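Local coordinates for protein putative transcriptional regulator (Bacillus cytotoxicus NVH 391-98, PDB 3K4H) that probably regulates transcription as a LacI-family regulator, its periplasmic-binding-protein-like part holding a glucose-containing glycan between two lobes, at residues Asp201-Gly204 / Leu205-Ser209; Asp155-Leu159 / Ala160-Leu164. All coordinates share one frame; numbering follows the deposited sequence.

Contact 2 comes first along the chain, at the C-terminal end of helix 144-159 and in the loop that leads to strand 169-171; contact 1 follows as the first turns of helix 201-213. Their centres lie about 25 Å apart and their nearest atoms about 15 Å, so they do not touch. Both belong to the lobe built on the mixed sheet whose strands include 134-138, 169-171, 195-198 and 223-227. Contact 1 packs against that sheet, and its Ile-203 side chain lies about 7 Å from a bound glucose. Contact 2 sits farther out, where its helix meets the second subunit. One lobe thus carries both a helix beginning near the sugar and a part of the dimer interface.

Contact 1: residues Asp201-Gly204 / Leu205-Ser209; sequences DLIG and LGVLS
The first turns of helix 201-213, the helix of the beta-alpha-beta unit between strands 195-198 and 223-227, tie Asp-201 to Leu-205, Ile-203 to Val-207 and Gly-204 to Leu-208. Four successive backbone bonds from residue i+4 to residue i define these turns. Leu-205 N lies 2.7 Å from Asp-201 O, and Val-207 N 2.8 Å from Ile-203 O. The straightest is Leu-208 N to Gly-204 O, at 177° about the hydrogen. Leu-205 O is gripped twice, by Ser-209 N and by Ser-209 OG at 2.8 Å, the two donors arriving from opposite faces of the carbonyl plane; the hydroxyl is thereby folded back onto its own helix.

Among the side chains, Ile-203 and Val-207 sit one turn apart and touch branch to branch, CG2 of Ile-203 being 4.2 Å from CG2 of Val-207. Val-207 turns that methyl to the N side of its backbone (chi1 159° for CG1), where it also comes up to Ile-203 O. Leu-205 turns its CG over the preceding turn, 3.3 Å from Asp-201 O, while its side chain packs on Leu-232 of helix 231-235 and on Ala-236.

Both carboxylate oxygens of Asp-201 are engaged beyond the helix, OD2 by Ala-230 N and OD1 by Thr-242 OG1. These two bonds fix the rotation of the carboxylate and pin the start of the helix to strand 241-244 and the chain just before helix 231-235. Ile-203 and Val-207 both rest on Ile-137 of strand 134-138, the neighbour of 195-198 in the sheet, and Val-207 and Leu-208 on Ile-224 of strand 223-227. The helix thus packs on the sheet as the connection of a beta-alpha-beta crossover, the repeating unit of a periplasmic-binding-protein lobe.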
loop_
_atom_site.group_PDB
_atom_site.type_symbol
_atom_site.label_atom_id
_atom_site.label_comp_id
_atom_site.label_asym_id
_atom_site.label_seq_id
_atom_site.Cartn_x
_atom_site.Cartn_y
_atom_site.Cartn_z
ATOM N N ASP A 201 -8.652 11.080 -16.370
ATOM C CA ASP A 201 -8.561 11.305 -17.818
ATOM C C ASP A 201 -9.625 12.230 -18.398
ATOM O O ASP A 201 -9.342 12.979 -19.327
ATOM C CB ASP A 201 -8.545 9.974 -18.571
ATOM C CG ASP A 201 -7.164 9.322 -18.573
ATOM O OD1 ASP A 201 -6.245 9.895 -17.968
ATOM O OD2 ASP A 201 -6.961 8.250 -19.178
ATOM N N LEU A 202 -10.846 12.191 -17.871
ATOM C CA LEU A 202 -11.880 13.106 -18.365
ATOM C C LEU A 202 -11.415 14.538 -18.243
ATOM O O LEU A 202 -11.601 15.329 -19.167
ATOM C CB LEU A 202 -13.212 12.935 -17.643
ATOM C CG LEU A 202 -14.034 11.786 -18.227
ATOM C CD1 LEU A 202 -15.425 11.718 -17.579
ATOM C CD2 LEU A 202 -14.094 11.838 -19.781
ATOM N N ILE A 203 -10.808 14.847 -17.100
ATOM C CA ILE A 203 -10.310 16.170 -16.791
ATOM C C ILE A 203 -9.074 16.448 -17.645
ATOM O O ILE A 203 -8.867 17.562 -18.091
ATOM C CB ILE A 203 -9.941 16.277 -15.301
ATOM C CG1 ILE A 203 -11.104 15.774 -14.432
ATOM C CG2 ILE A 203 -9.566 17.712 -14.942
ATOM C CD1 ILE A 203 -10.817 15.709 -12.938
ATOM N N GLY A 204 -8.259 15.420 -17.868
ATOM C CA GLY A 204 -7.079 15.522 -18.711
ATOM C C GLY A 204 -7.499 15.902 -20.108
ATOM O O GLY A 204 -6.923 16.800 -20.728
ATOM N N LEU A 205 -8.535 15.243 -20.600
ATOM C CA LEU A 205 -8.904 15.421 -21.993
ATOM C C LEU A 205 -9.439 16.819 -22.172
ATOM O O LEU A 205 -9.179 17.457 -23.195
ATOM C CB LEU A 205 -9.885 14.335 -22.472
ATOM C CG LEU A 205 -9.136 13.000 -22.652
ATOM C CD1 LEU A 205 -10.071 11.828 -22.746
ATOM C CD2 LEU A 205 -8.152 13.027 -23.849
ATOM N N GLY A 206 -10.153 17.300 -21.152
ATOM C CA GLY A 206 -10.725 18.616 -21.178
ATOM C C GLY A 206 -9.655 19.670 -21.039
ATOM O O GLY A 206 -9.748 20.731 -21.641
ATOM N N VAL A 207 -8.645 19.389 -20.233
ATOM C CA VAL A 207 -7.577 20.330 -20.003
ATOM C C VAL A 207 -6.948 20.565 -21.374
ATOM O O VAL A 207 -6.877 21.710 -21.838
ATOM C CB VAL A 207 -6.580 19.806 -18.907
ATOM C CG1 VAL A 207 -5.218 20.476 -18.980
ATOM C CG2 VAL A 207 -7.161 20.024 -17.496
ATOM N N LEU A 208 -6.569 19.473 -22.047
ATOM C CA LEU A 208 -6.036 19.503 -23.407
ATOM C C LEU A 208 -6.827 20.342 -24.393
ATOM O O LEU A 208 -6.265 21.146 -25.104
ATOM C CB LEU A 208 -5.991 18.107 -23.968
ATOM C CG LEU A 208 -4.678 17.401 -24.136
ATOM C CD1 LEU A 208 -5.017 16.112 -24.824
ATOM C CD2 LEU A 208 -3.759 18.255 -25.042
ATOM N N SER A 209 -8.125 20.142 -24.494
ATOM C CA SER A 209 -8.847 20.890 -25.492
ATOM C C SER A 209 -8.842 22.358 -25.112
ATOM O O SER A 209 -8.748 23.221 -25.973
ATOM C CB SER A 209 -10.288 20.385 -25.658
ATOM O OG SER A 209 -10.443 19.123 -25.043
#

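Contact 2: residues Asp155-Leu159 / Ala160-Leu164; sequences DALKL and ADIVL
Leu-164 swings CG to the far side from its backbone N (chi1 -164°), whereas Leu-157 turns CG away from its own carbonyl carbon (chi1 -63°); the two side chains meet at about a right angle, with Leu-157 CD1 3.7 Å from Leu-164 CG. Between the two leucines the chain turns out of helix 144-159. Asp-161 takes a positive phi as the C-prime residue of a Schellman motif. Ile-162 N donates to Leu-157 O at 2.7 Å, tilted 31° from the carbonyl plane, and Asp-161 N makes a longer, weak bond of 3.4 Å to Lys-158 O. Ala-160 N adds weak bonds to the carbonyls of Ala-156 and Leu-157. The reversal brings Ile-162 back over the helix end, its CB 4.3 Å from Leu-157 CB, an apolar contact that bridges the two sides of the motif.

Leu-157 and Ile-162 both lean on Ile-127 of helix 115-128, and Leu-164 packs back on Met-153. Asp-155 OD2 forms a salt bridge with Arg-120 NH2 of the second subunit and a hydrogen bond with Tyr-116 OH of its own chain; Leu-159 packs on Leu-159 of the second subunit. Helix 144-159 thus ends against helix 115-128 and the dimer partner, while the loop runs on to strand 169-171.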
loop_
_atom_site.group_PDB
_atom_site.type_symbol
_atom_site.label_atom_id
_atom_site.label_comp_id
_atom_site.label_asym_id
_atom_site.label_seq_id
_atom_site.Cartn_x
_atom_site.Cartn_y
_atom_site.Cartn_z
ATOM N N ASP A 155 3.456 16.379 -0.968
ATOM C CA ASP A 155 4.663 15.989 -0.238
ATOM C C ASP A 155 5.872 16.008 -1.147
ATOM O O ASP A 155 6.939 16.481 -0.760
ATOM C CB ASP A 155 4.525 14.595 0.398
ATOM C CG ASP A 155 3.679 14.600 1.670
ATOM O OD1 ASP A 155 3.460 15.674 2.273
ATOM O OD2 ASP A 155 3.218 13.513 2.066
ATOM N N ALA A 156 5.697 15.492 -2.360
ATOM C CA ALA A 156 6.778 15.452 -3.341
ATOM C C ALA A 156 7.326 16.859 -3.591
ATOM O O ALA A 156 8.555 17.054 -3.669
ATOM C CB ALA A 156 6.326 14.783 -4.636
ATOM N N LEU A 157 6.421 17.834 -3.665
ATOM C CA LEU A 157 6.822 19.227 -3.878
ATOM C C LEU A 157 7.553 19.798 -2.689
ATOM O O LEU A 157 8.566 20.479 -2.870
ATOM C CB LEU A 157 5.638 20.126 -4.267
ATOM C CG LEU A 157 4.890 19.865 -5.581
ATOM C CD1 LEU A 157 4.011 21.027 -5.880
ATOM C CD2 LEU A 157 5.799 19.630 -6.746
ATOM N N LYS A 158 7.060 19.513 -1.483
ATOM C CA LYS A 158 7.732 19.995 -0.257
ATOM C C LYS A 158 9.071 19.333 -0.033
ATOM O O LYS A 158 9.931 19.896 0.595
ATOM C CB LYS A 158 6.872 19.817 0.998
ATOM C CG LYS A 158 5.548 20.570 0.972
ATOM C CD LYS A 158 4.848 20.459 2.316
ATOM C CE LYS A 158 3.342 20.692 2.203
ATOM N NZ LYS A 158 2.652 20.110 3.400
ATOM N N LEU A 159 9.247 18.131 -0.546
ATOM C CA LEU A 159 10.505 17.435 -0.368
ATOM C C LEU A 159 11.594 17.939 -1.300
ATOM O O LEU A 159 12.767 17.796 -1.006
ATOM C CB LEU A 159 10.321 15.906 -0.462
ATOM C CG LEU A 159 9.655 15.283 0.786
ATOM C CD1 LEU A 159 9.004 13.947 0.493
ATOM C CD2 LEU A 159 10.618 15.173 1.977
ATOM N N ALA A 160 11.208 18.533 -2.419
ATOM C CA ALA A 160 12.186 19.094 -3.343
ATOM C C ALA A 160 12.228 20.597 -3.170
ATOM O O ALA A 160 12.790 21.299 -4.012
ATOM C CB ALA A 160 11.838 18.739 -4.768
ATOM N N ASP A 161 11.625 21.073 -2.075
ATOM C CA ASP A 161 11.537 22.503 -1.736
ATOM C C ASP A 161 10.864 23.345 -2.807
ATOM O O ASP A 161 11.384 24.375 -3.215
ATOM C CB ASP A 161 12.905 23.091 -1.398
ATOM C CG ASP A 161 13.095 23.285 0.082
ATOM O OD1 ASP A 161 13.042 24.455 0.539
ATOM O OD2 ASP A 161 13.276 22.265 0.787
ATOM N N ILE A 162 9.699 22.903 -3.250
ATOM C CA ILE A 162 8.973 23.601 -4.273
ATOM C C ILE A 162 7.632 23.965 -3.677
ATOM O O ILE A 162 6.978 23.137 -3.054
ATOM C CB ILE A 162 8.813 22.725 -5.521
ATOM C CG1 ILE A 162 10.178 22.489 -6.170
ATOM C CG2 ILE A 162 7.899 23.383 -6.504
ATOM C CD1 ILE A 162 10.213 21.385 -7.203
ATOM N N VAL A 163 7.240 25.219 -3.853
ATOM C CA VAL A 163 6.047 25.759 -3.221
ATOM C C VAL A 163 4.830 25.262 -3.979
ATOM O O VAL A 163 4.920 24.968 -5.165
ATOM C CB VAL A 163 6.065 27.309 -3.226
ATOM C CG1 VAL A 163 5.360 27.863 -1.993
ATOM C CG2 VAL A 163 7.503 27.835 -3.309
ATOM N N LEU A 164 3.697 25.155 -3.293
ATOM C CA LEU A 164 2.457 24.717 -3.926
ATOM C C LEU A 164 1.349 25.658 -3.482
ATOM O O LEU A 164 0.645 25.377 -2.509
ATOM C CB LEU A 164 2.095 23.295 -3.516
ATOM C CG LEU A 164 1.058 22.504 -4.314
ATOM C CD1 LEU A 164 0.394 21.490 -3.391
ATOM C CD2 LEU A 164 -0.001 23.297 -5.003
#